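EcmrR transcriptional regulator (Escherichia coli, PDB 6WL5) acts as a multidrug-sensing transcriptional regulator of the MerR family, its C-terminal domain binding cetyl-trimethyl-ammonium and probably linking such drugs to transcription activation. Local coordinates at residues A[11-16]-A[89-94]; A[19-24]-A[69-74]; A[57-62]-A[131-136]. All blocks are in the same frame, centred on the assembly; numbering follows the deposited sequence.

Contact 1. Residues A[11-16]-A[89-94]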
loop_
_atom_site.group_PDB
_atom_site.type_symbol
_atom_site.label_atom_id
_atom_site.label_comp_id
_atom_site.label_asym_id
_atom_site.label_seq_id
_atom_site.Cartn_x
_atom_site.Cartn_y
_atom_site.Cartn_z
ATOM N N ILE A 11 -5.560 -3.559 -11.689
ATOM C CA ILE A 11 -5.271 -4.331 -10.484
ATOM C C ILE A 11 -6.559 -5.031 -10.071
ATOM O O ILE A 11 -7.553 -4.357 -9.772
ATOM C CB ILE A 11 -4.724 -3.453 -9.352
ATOM C CG1 ILE A 11 -3.447 -2.742 -9.798
ATOM C CG2 ILE A 11 -4.428 -4.326 -8.113
ATOM C CD1 ILE A 11 -2.943 -1.670 -8.821
ATOM N N PRO A 12 -6.610 -6.356 -10.095
ATOM C CA PRO A 12 -7.856 -7.050 -9.753
ATOM C C PRO A 12 -8.170 -6.962 -8.268
ATOM O O PRO A 12 -7.321 -6.627 -7.430
ATOM C CB PRO A 12 -7.585 -8.504 -10.152
ATOM C CG PRO A 12 -6.224 -8.513 -10.797
ATOM C CD PRO A 12 -5.520 -7.281 -10.470
ATOM N N GLU A 13 -9.421 -7.284 -7.945
ATOM C CA GLU A 13 -9.811 -7.363 -6.545
ATOM C C GLU A 13 -9.006 -8.433 -5.811
ATOM O O GLU A 13 -8.537 -9.420 -6.391
ATOM C CB GLU A 13 -11.319 -7.592 -6.415
ATOM C CG GLU A 13 -11.778 -8.989 -6.630
ATOM C CD GLU A 13 -13.264 -9.133 -6.416
ATOM O OE1 GLU A 13 -13.661 -10.239 -6.056
ATOM O OE2 GLU A 13 -14.026 -8.159 -6.595
ATOM N N CYS A 14 -8.825 -8.210 -4.516
ATOM C CA CYS A 14 -8.147 -9.176 -3.664
ATOM C C CYS A 14 -8.803 -9.205 -2.298
ATOM O O CYS A 14 -9.464 -8.255 -1.886
ATOM C CB CYS A 14 -6.669 -8.843 -3.512
ATOM S SG CYS A 14 -6.305 -7.218 -2.800
ATOM N N ILE A 15 -8.632 -10.334 -1.611
ATOM C CA ILE A 15 -9.027 -10.487 -0.220
ATOM C C ILE A 15 -7.804 -10.161 0.604
ATOM O O ILE A 15 -6.701 -10.628 0.287
ATOM C CB ILE A 15 -9.458 -11.931 0.074
ATOM C CG1 ILE A 15 -10.540 -12.388 -0.902
ATOM C CG2 ILE A 15 -9.901 -12.075 1.547
ATOM C CD1 ILE A 15 -10.772 -13.888 -0.857
ATOM N N VAL A 16 -7.990 -9.362 1.653
ATOM C CA VAL A 16 -6.907 -8.990 2.540
ATOM C C VAL A 16 -7.345 -9.149 3.990
ATOM O O VAL A 16 -8.531 -9.104 4.324
ATOM C CB VAL A 16 -6.439 -7.529 2.322
ATOM C CG1 VAL A 16 -6.051 -7.297 0.877
ATOM C CG2 VAL A 16 -7.480 -6.497 2.795
ATOM N N PHE A 89 -10.912 -8.865 7.804
ATOM C CA PHE A 89 -10.852 -9.333 6.428
ATOM C C PHE A 89 -11.873 -8.572 5.578
ATOM O O PHE A 89 -13.009 -8.329 5.999
ATOM C CB PHE A 89 -11.123 -10.837 6.400
ATOM C CG PHE A 89 -10.004 -11.649 6.976
ATOM C CD1 PHE A 89 -9.916 -11.859 8.342
ATOM C CD2 PHE A 89 -9.033 -12.188 6.155
ATOM C CE1 PHE A 89 -8.863 -12.596 8.891
ATOM C CE2 PHE A 89 -7.986 -12.936 6.684
ATOM C CZ PHE A 89 -7.907 -13.147 8.056
ATOM N N GLN A 90 -11.437 -8.150 4.398
ATOM C CA GLN A 90 -12.286 -7.420 3.474
ATOM C C GLN A 90 -11.785 -7.647 2.051
ATOM O O GLN A 90 -10.655 -8.090 1.822
ATOM C CB GLN A 90 -12.336 -5.931 3.839
ATOM C CG GLN A 90 -11.019 -5.220 3.676
ATOM C CD GLN A 90 -11.109 -3.740 3.991
ATOM O OE1 GLN A 90 -11.844 -2.974 3.329
ATOM N NE2 GLN A 90 -10.340 -3.313 4.972
ATOM N N VAL A 91 -12.661 -7.388 1.089
ATOM C CA VAL A 91 -12.292 -7.422 -0.322
ATOM C C VAL A 91 -11.928 -6.007 -0.741
ATOM O O VAL A 91 -12.723 -5.080 -0.567
ATOM C CB VAL A 91 -13.449 -7.956 -1.181
ATOM C CG1 VAL A 91 -13.099 -7.837 -2.669
ATOM C CG2 VAL A 91 -13.806 -9.393 -0.787
ATOM N N ILE A 92 -10.729 -5.830 -1.288
ATOM C CA ILE A 92 -10.282 -4.541 -1.799
ATOM C C ILE A 92 -10.596 -4.512 -3.296
ATOM O O ILE A 92 -10.123 -5.396 -4.029
ATOM C CB ILE A 92 -8.786 -4.329 -1.540
ATOM C CG1 ILE A 92 -8.448 -4.388 -0.035
ATOM C CG2 ILE A 92 -8.331 -2.992 -2.119
ATOM C CD1 ILE A 92 -9.194 -3.413 0.840
ATOM N N PRO A 93 -11.368 -3.547 -3.785
ATOM C CA PRO A 93 -11.899 -3.667 -5.147
ATOM C C PRO A 93 -10.838 -3.462 -6.219
ATOM O O PRO A 93 -9.763 -2.908 -5.985
ATOM C CB PRO A 93 -12.980 -2.574 -5.210
ATOM C CG PRO A 93 -12.465 -1.517 -4.245
ATOM C CD PRO A 93 -11.851 -2.328 -3.105
ATOM N N ALA A 94 -11.167 -3.957 -7.410
ATOM C CA ALA A 94 -10.349 -3.737 -8.596
ATOM C C ALA A 94 -10.298 -2.258 -8.954
ATOM O O ALA A 94 -11.278 -1.519 -8.795
ATOM C CB ALA A 94 -10.960 -4.480 -9.789
HETATM O O HOH W 1 -7.394 -4.762 -5.334
HETATM O O HOH W 2 -13.864 -5.134 -7.854
#
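I92 and V16 meet because I92 turns CG1 beside its own backbone N (chi1 -59°) while V16 turns CG1 anti to its carbonyl carbon (chi1 -55°), which leaves V16 CG2 between the backbone N and that carbon. The two side chains cross at about a right angle, and I92 CG1 comes to 3.7 Å from V16 CG2 while also touching the other methyl, V16 CG1. V16 CG2 rests in addition against the aliphatic CG of Q90. Further along the same face, C14 SG lies 4.0 Å from I92 CB, so C14, I92 and V16 form an apolar row that ends at the aliphatic part of Q90.

Beneath these side chains the backbones of 14-16 and 89-92 run antiparallel. C14 and I92 form one hydrogen-bonded pair, with I92 N to C14 O at 2.8 Å; V16 and Q90 form the next, with V16 N to Q90 O at 3.0 Å. Between them I15 and V91 make a non-hydrogen-bonded pair whose side chains emerge on the other face and touch only loosely.

Where the strand pairing gives way to P12 and P93, the contact becomes wetter. The extended chain of E13 crosses V91 obliquely, its CD 4.0 Å from V91 CG1, and a water bridges E13 OE2 to A94 N. CA-H...O contacts accompany the pairing, such as A94 CA to I11 O at 3.1 Å.

This is an antiparallel strand pairing within the GyrI-like domain, linking strands 7-23 and 88-103. F56 and L58 of strand 55-59 and C74 of strand 69-77 pack on V16 and I92, and Q90 NE2 hydrogen-bonds to S18 and E72. On the other face I15 touches V77 of strand 69-77, and both I15 and V91 lean on F80 of a loop.

Contact 2. Residues A[19-24]-A[69-74]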
loop_
_atom_site.group_PDB
_atom_site.type_symbol
_atom_site.label_atom_id
_atom_site.label_comp_id
_atom_site.label_asym_id
_atom_site.label_seq_id
_atom_site.Cartn_x
_atom_site.Cartn_y
_atom_site.Cartn_z
ATOM N N LYS A 19 -5.811 -3.552 9.006
ATOM C CA LYS A 19 -6.063 -2.774 10.201
ATOM C C LYS A 19 -5.894 -1.305 9.855
ATOM O O LYS A 19 -4.975 -0.943 9.133
ATOM C CB LYS A 19 -5.120 -3.168 11.362
ATOM C CG LYS A 19 -5.546 -2.572 12.694
ATOM C CD LYS A 19 -4.842 -3.231 13.866
ATOM C CE LYS A 19 -5.179 -2.562 15.194
ATOM N NZ LYS A 19 -4.619 -3.358 16.334
ATOM N N ARG A 20 -6.800 -0.469 10.349
ATOM C CA ARG A 20 -6.819 0.949 10.034
ATOM C C ARG A 20 -6.473 1.767 11.270
ATOM O O ARG A 20 -6.854 1.411 12.398
ATOM C CB ARG A 20 -8.203 1.347 9.510
ATOM C CG ARG A 20 -8.252 2.740 8.951
ATOM C CD ARG A 20 -9.441 2.867 8.022
ATOM N NE ARG A 20 -9.645 4.236 7.570
ATOM C CZ ARG A 20 -10.594 4.568 6.720
ATOM N NH1 ARG A 20 -11.394 3.610 6.238
ATOM N NH2 ARG A 20 -10.749 5.827 6.327
ATOM N N PHE A 21 -5.739 2.851 11.047
ATOM C CA PHE A 21 -5.113 3.628 12.107
ATOM C C PHE A 21 -5.110 5.111 11.729
ATOM O O PHE A 21 -5.006 5.452 10.555
ATOM C CB PHE A 21 -3.603 3.327 12.289
ATOM C CG PHE A 21 -3.237 1.900 12.505
ATOM C CD1 PHE A 21 -3.156 1.403 13.790
ATOM C CD2 PHE A 21 -2.851 1.089 11.450
ATOM C CE1 PHE A 21 -2.773 0.100 14.033
ATOM C CE2 PHE A 21 -2.437 -0.218 11.691
ATOM C CZ PHE A 21 -2.417 -0.712 12.979
ATOM N N ILE A 22 -5.123 5.986 12.735
ATOM C CA ILE A 22 -4.642 7.360 12.609
ATOM C C ILE A 22 -3.237 7.400 13.202
ATOM O O ILE A 22 -3.068 7.168 14.410
ATOM C CB ILE A 22 -5.525 8.354 13.380
ATOM C CG1 ILE A 22 -6.993 8.281 12.975
ATOM C CG2 ILE A 22 -4.997 9.773 13.191
ATOM C CD1 ILE A 22 -7.188 8.571 11.507
ATOM N N VAL A 23 -2.242 7.752 12.387
ATOM C CA VAL A 23 -0.852 7.658 12.823
ATOM C C VAL A 23 -0.151 9.013 12.897
ATOM O O VAL A 23 -0.371 9.887 12.042
ATOM C CB VAL A 23 -0.049 6.669 11.952
ATOM C CG1 VAL A 23 -0.633 5.281 12.065
ATOM C CG2 VAL A 23 0.025 7.154 10.500
ATOM N N PRO A 24 0.709 9.229 13.906
ATOM C CA PRO A 24 1.379 10.528 14.002
ATOM C C PRO A 24 2.286 10.829 12.830
ATOM O O PRO A 24 2.429 11.995 12.439
ATOM C CB PRO A 24 2.175 10.437 15.313
ATOM C CG PRO A 24 1.646 9.301 16.046
ATOM C CD PRO A 24 0.874 8.429 15.134
ATOM N N MET A 69 -1.969 10.853 9.816
ATOM C CA MET A 69 -2.501 10.240 8.604
ATOM C C MET A 69 -3.477 9.118 8.913
ATOM O O MET A 69 -3.294 8.345 9.866
ATOM C CB MET A 69 -1.348 9.676 7.763
ATOM C CG MET A 69 -0.366 10.717 7.290
ATOM S SD MET A 69 1.017 9.963 6.402
ATOM C CE MET A 69 1.884 9.024 7.643
ATOM N N ASP A 70 -4.505 9.013 8.053
ATOM C CA ASP A 70 -5.478 7.922 8.057
ATOM C C ASP A 70 -4.973 6.848 7.099
ATOM O O ASP A 70 -5.030 7.018 5.873
ATOM C CB ASP A 70 -6.853 8.453 7.642
ATOM C CG ASP A 70 -7.966 7.420 7.772
ATOM O OD1 ASP A 70 -7.711 6.211 8.021
ATOM O OD2 ASP A 70 -9.132 7.848 7.590
ATOM N N VAL A 71 -4.459 5.735 7.664
ATOM C CA VAL A 71 -3.815 4.699 6.882
ATOM C C VAL A 71 -4.434 3.359 7.210
ATOM O O VAL A 71 -4.891 3.129 8.326
ATOM C CB VAL A 71 -2.294 4.668 7.164
ATOM C CG1 VAL A 71 -1.665 5.947 6.644
ATOM C CG2 VAL A 71 -1.958 4.378 8.657
ATOM N N GLU A 72 -4.425 2.457 6.231
ATOM C CA GLU A 72 -4.954 1.109 6.401
ATOM C C GLU A 72 -3.950 0.113 5.834
ATOM O O GLU A 72 -3.691 0.094 4.625
ATOM C CB GLU A 72 -6.327 0.982 5.742
ATOM C CG GLU A 72 -7.014 -0.333 6.016
ATOM C CD GLU A 72 -8.474 -0.312 5.601
ATOM O OE1 GLU A 72 -8.752 0.338 4.571
ATOM O OE2 GLU A 72 -9.323 -0.946 6.288
ATOM N N PHE A 73 -3.363 -0.694 6.718
ATOM C CA PHE A 73 -2.440 -1.718 6.288
ATOM C C PHE A 73 -3.218 -2.918 5.788
ATOM O O PHE A 73 -4.106 -3.424 6.495
ATOM C CB PHE A 73 -1.564 -2.183 7.436
ATOM C CG PHE A 73 -0.638 -3.249 7.035
ATOM C CD1 PHE A 73 0.445 -2.964 6.241
ATOM C CD2 PHE A 73 -0.902 -4.563 7.368
ATOM C CE1 PHE A 73 1.320 -3.964 5.864
ATOM C CE2 PHE A 73 -0.018 -5.578 7.019
ATOM C CZ PHE A 73 1.085 -5.272 6.250
ATOM N N CYS A 74 -2.819 -3.428 4.631
ATOM C CA CYS A 74 -3.475 -4.564 3.989
ATOM C C CYS A 74 -2.477 -5.605 3.507
ATOM O O CYS A 74 -1.411 -5.283 2.998
ATOM C CB CYS A 74 -4.260 -4.092 2.762
ATOM S SG CYS A 74 -5.538 -2.872 3.075
HETATM O O HOH W 3 -11.576 0.673 6.605
#
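R20 and D70 approach obliquely on one face of the sheet, their guanidinium and carboxylate planes 35° apart. The arginine grips the carboxylate side-on with two nitrogens: NE reaches the syn lone pair of D70 OD1 at 2.8 Å, and NH2 meets D70 OD2 at 2.9 Å, both oxygens lying near the guanidinium plane. With CG opposite the backbone N (chi1 -171°), the extended chain of R20 carries the guanidinium across to D70. Its aliphatic part crosses E72, with R20 CB near E72 CG, and a water joins R20 NH1 to E72 OE2. On the D70 flank, I22 CD1 covers D70 CB at 3.9 Å.

The opposite face is mainly apolar where V23, V71 and M69 meet: V23 and V71 cross at about a right angle, V23 CG1 to V71 CG2 at 3.8 Å, and the bent chain of M69 brings CE against V23 CG2. M69 also touches a bound cetyl-trimethyl-ammonium.

Were D70 replaced by an alanine, both NE and NH2 of R20 would probably lose their carboxylate partner. The two-nitrogen salt bridge, beside an E72 held by water and H60, probably fixes the rotation of the R20 guanidinium at the exposed face, while V23, V71 and M69 face the ligand side.

Contact 3. Residues A[57-62]-A[131-136]. With 16A (cetyl-trimethyl-ammonium), chain E.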
loop_
_atom_site.group_PDB
_atom_site.type_symbol
_atom_site.label_atom_id
_atom_site.label_comp_id
_atom_site.label_asym_id
_atom_site.label_seq_id
_atom_site.Cartn_x
_atom_site.Cartn_y
_atom_site.Cartn_z
ATOM N N THR A 57 -0.257 -0.310 1.888
ATOM C CA THR A 57 -0.978 0.654 2.698
ATOM C C THR A 57 -1.937 1.423 1.795
ATOM O O THR A 57 -1.544 1.920 0.737
ATOM C CB THR A 57 -0.013 1.640 3.354
ATOM O OG1 THR A 57 0.848 0.904 4.228
ATOM C CG2 THR A 57 -0.761 2.745 4.142
ATOM N N LEU A 58 -3.170 1.569 2.255
ATOM C CA LEU A 58 -4.086 2.524 1.681
ATOM C C LEU A 58 -3.984 3.832 2.452
ATOM O O LEU A 58 -4.148 3.855 3.685
ATOM C CB LEU A 58 -5.504 1.979 1.769
ATOM C CG LEU A 58 -5.792 0.704 0.961
ATOM C CD1 LEU A 58 -7.188 0.200 1.197
ATOM C CD2 LEU A 58 -5.544 1.015 -0.479
ATOM N N TYR A 59 -3.772 4.922 1.722
ATOM C CA TYR A 59 -3.783 6.271 2.293
ATOM C C TYR A 59 -5.139 6.923 2.034
ATOM O O TYR A 59 -5.416 7.336 0.911
ATOM C CB TYR A 59 -2.653 7.087 1.672
ATOM C CG TYR A 59 -1.296 6.677 2.253
ATOM C CD1 TYR A 59 -0.788 7.265 3.400
ATOM C CD2 TYR A 59 -0.523 5.675 1.652
ATOM C CE1 TYR A 59 0.416 6.862 3.952
ATOM C CE2 TYR A 59 0.696 5.277 2.189
ATOM C CZ TYR A 59 1.179 5.886 3.332
ATOM O OH TYR A 59 2.421 5.530 3.862
ATOM N N HIS A 60 -5.965 7.026 3.077
ATOM C CA HIS A 60 -7.366 7.425 2.961
ATOM C C HIS A 60 -7.612 8.912 3.144
ATOM O O HIS A 60 -8.760 9.362 2.957
ATOM C CB HIS A 60 -8.192 6.645 3.986
ATOM C CG HIS A 60 -8.327 5.186 3.668
ATOM N ND1 HIS A 60 -8.835 4.732 2.469
ATOM C CD2 HIS A 60 -8.065 4.080 4.408
ATOM C CE1 HIS A 60 -8.883 3.414 2.479
ATOM N NE2 HIS A 60 -8.431 2.991 3.649
ATOM N N ASP A 61 -6.587 9.704 3.427
ATOM C CA ASP A 61 -6.820 11.126 3.610
ATOM C C ASP A 61 -7.284 11.761 2.310
ATOM O O ASP A 61 -6.996 11.280 1.221
ATOM C CB ASP A 61 -5.564 11.807 4.127
ATOM C CG ASP A 61 -5.378 11.589 5.622
ATOM O OD1 ASP A 61 -6.315 11.907 6.384
ATOM O OD2 ASP A 61 -4.314 11.071 6.011
ATOM N N LYS A 62 -8.031 12.838 2.440
ATOM C CA LYS A 62 -8.584 13.525 1.287
ATOM C C LYS A 62 -7.668 14.599 0.751
ATOM O O LYS A 62 -8.083 15.370 -0.110
ATOM C CB LYS A 62 -9.931 14.159 1.669
ATOM C CG LYS A 62 -11.023 13.125 2.026
ATOM C CD LYS A 62 -10.965 11.903 1.104
ATOM C CE LYS A 62 -11.666 10.664 1.674
ATOM N NZ LYS A 62 -13.077 10.913 2.068
ATOM N N PRO A 131 -4.736 6.269 -2.745
ATOM C CA PRO A 131 -3.436 5.725 -3.155
ATOM C C PRO A 131 -3.040 4.489 -2.362
ATOM O O PRO A 131 -3.331 4.374 -1.173
ATOM C CB PRO A 131 -2.480 6.899 -2.895
ATOM C CG PRO A 131 -3.383 8.139 -3.102
ATOM C CD PRO A 131 -4.662 7.721 -2.449
ATOM N N ARG A 132 -2.380 3.560 -3.046
ATOM C CA ARG A 132 -1.813 2.365 -2.428
ATOM C C ARG A 132 -0.294 2.394 -2.510
ATOM O O ARG A 132 0.280 2.827 -3.517
ATOM C CB ARG A 132 -2.314 1.109 -3.150
ATOM C CG ARG A 132 -3.793 1.083 -3.492
ATOM C CD ARG A 132 -4.270 -0.261 -3.982
ATOM N NE ARG A 132 -5.712 -0.231 -4.177
ATOM C CZ ARG A 132 -6.410 -1.244 -4.664
ATOM N NH1 ARG A 132 -5.776 -2.363 -5.008
ATOM N NH2 ARG A 132 -7.722 -1.128 -4.855
ATOM N N GLU A 133 0.345 1.919 -1.437
ATOM C CA GLU A 133 1.798 1.903 -1.317
ATOM C C GLU A 133 2.179 0.451 -1.089
ATOM O O GLU A 133 1.975 -0.083 -0.002
ATOM C CB GLU A 133 2.203 2.789 -0.133
ATOM C CG GLU A 133 3.678 2.940 0.141
ATOM C CD GLU A 133 3.860 4.019 1.211
ATOM O OE1 GLU A 133 3.985 5.184 0.814
ATOM O OE2 GLU A 133 3.809 3.683 2.428
ATOM N N SER A 134 2.681 -0.207 -2.130
ATOM C CA SER A 134 2.853 -1.652 -2.168
ATOM C C SER A 134 4.317 -1.998 -1.896
ATOM O O SER A 134 5.199 -1.667 -2.707
ATOM C CB SER A 134 2.440 -2.148 -3.554
ATOM O OG SER A 134 2.609 -3.546 -3.657
ATOM N N TYR A 135 4.554 -2.743 -0.809
ATOM C CA TYR A 135 5.896 -3.039 -0.321
ATOM C C TYR A 135 6.372 -4.327 -0.979
ATOM O O TYR A 135 5.732 -5.374 -0.832
ATOM C CB TYR A 135 5.879 -3.208 1.207
ATOM C CG TYR A 135 5.234 -1.983 1.839
ATOM C CD1 TYR A 135 5.866 -0.765 1.812
ATOM C CD2 TYR A 135 3.975 -2.059 2.412
ATOM C CE1 TYR A 135 5.256 0.378 2.339
ATOM C CE2 TYR A 135 3.372 -0.954 2.949
ATOM C CZ TYR A 135 3.995 0.267 2.896
ATOM O OH TYR A 135 3.334 1.354 3.433
ATOM N N ILE A 136 7.489 -4.247 -1.697
ATOM C CA ILE A 136 8.018 -5.382 -2.456
ATOM C C ILE A 136 9.317 -5.886 -1.845
ATOM O O ILE A 136 9.362 -6.982 -1.258
ATOM C CB ILE A 136 8.155 -5.003 -3.953
ATOM C CG1 ILE A 136 6.811 -4.572 -4.532
ATOM C CG2 ILE A 136 8.745 -6.154 -4.757
ATOM C CD1 ILE A 136 6.935 -3.862 -5.848
HETATM C C1 16A E . -6.399 17.610 -7.466
HETATM C C2 16A E . -6.015 16.754 -6.268
HETATM C C3 16A E . -4.748 17.267 -5.588
HETATM C C4 16A E . -3.991 16.199 -4.792
HETATM C C5 16A E . -4.831 15.025 -4.284
HETATM C C6 16A E . -4.041 14.217 -3.261
HETATM C C7 16A E . -4.871 13.301 -2.378
HETATM C C8 16A E . -3.971 12.764 -1.272
HETATM C C9 16A E . -4.045 11.263 -1.205
HETATM C C10 16A E . -3.964 10.704 0.216
HETATM C C11 16A E . -2.740 11.110 1.029
HETATM C C12 16A E . -1.433 10.520 0.516
HETATM C C13 16A E . -0.409 10.556 1.652
HETATM C C14 16A E . 0.786 9.690 1.304
HETATM C C15 16A E . 1.912 9.878 2.306
HETATM C C16 16A E . 2.952 8.829 2.028
HETATM N N1 16A E . 4.187 9.031 2.802
HETATM C C17 16A E . 3.952 9.192 4.249
HETATM C C18 16A E . 4.958 7.808 2.526
HETATM C C19 16A E . 4.972 10.131 2.236
#
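Y59 and E133 hold the polar centre of this contact: Y59 OH donates to E133 OE2 at 2.7 Å, meeting it on the syn side but well out of the carboxylate plane. Y135 OH meets the anti lone pair of the same oxygen, E133 OE2, at 2.6 Å, so two hydroxyls grip OE2. Y135 OH in turn lies 2.6 Å from T57 OG1, which sits at the edge of the Y135 ring.

Backbone bonds pair the strands: T57 and E133 form a hydrogen-bonded antiparallel pair, and Y59 N continues it to P131 O at 3.0 Å.

Apolar contact occupies the other face, where L58 and R132 run side by side and L58 CD2 rests on R132 CG at 3.5 Å.

The ligand meets the side of Y59, P131 and E133. Its chain lies over one face of the Y59 ring, C14 of the detergent 3.6 Å from Y59 CD1, while T57 CG2 sits over the rim of the opposite face; P131 CG touches the middle of the alkyl chain at C9. At the head, E133 OE1 is 3.3 Å from methyl C18, so its probable negative charge would suit the quaternary ammonium.

Around this drug pocket, Y113 of helix 109-123 binds E133 OE1, V71 of strand 69-77 packs on T57 and Y59, and strand 149-158 flanks strand 132-137 on its other edge.

All three contacts are antiparallel pairings within one curled sheet, but they differ in depth. Contact 3 is wholly buried near the centre of the chain, whereas contacts 1 and 2 are partly exposed. Contacts 1 and 2 share strand 7-23, paired with 88-103 in one and 69-77 in the other; strand 69-77 then adjoins strand 55-59 of contact 3. Their polar chemistry follows this placement: water-bridged at the end of contact 1, a surface salt bridge in contact 2, and a buried hydroxyl-carboxylate network facing the ligand in contact 3. Hydrogen bonds join them, among them that of P93 O with R132 NH2 between contacts 1 and 3.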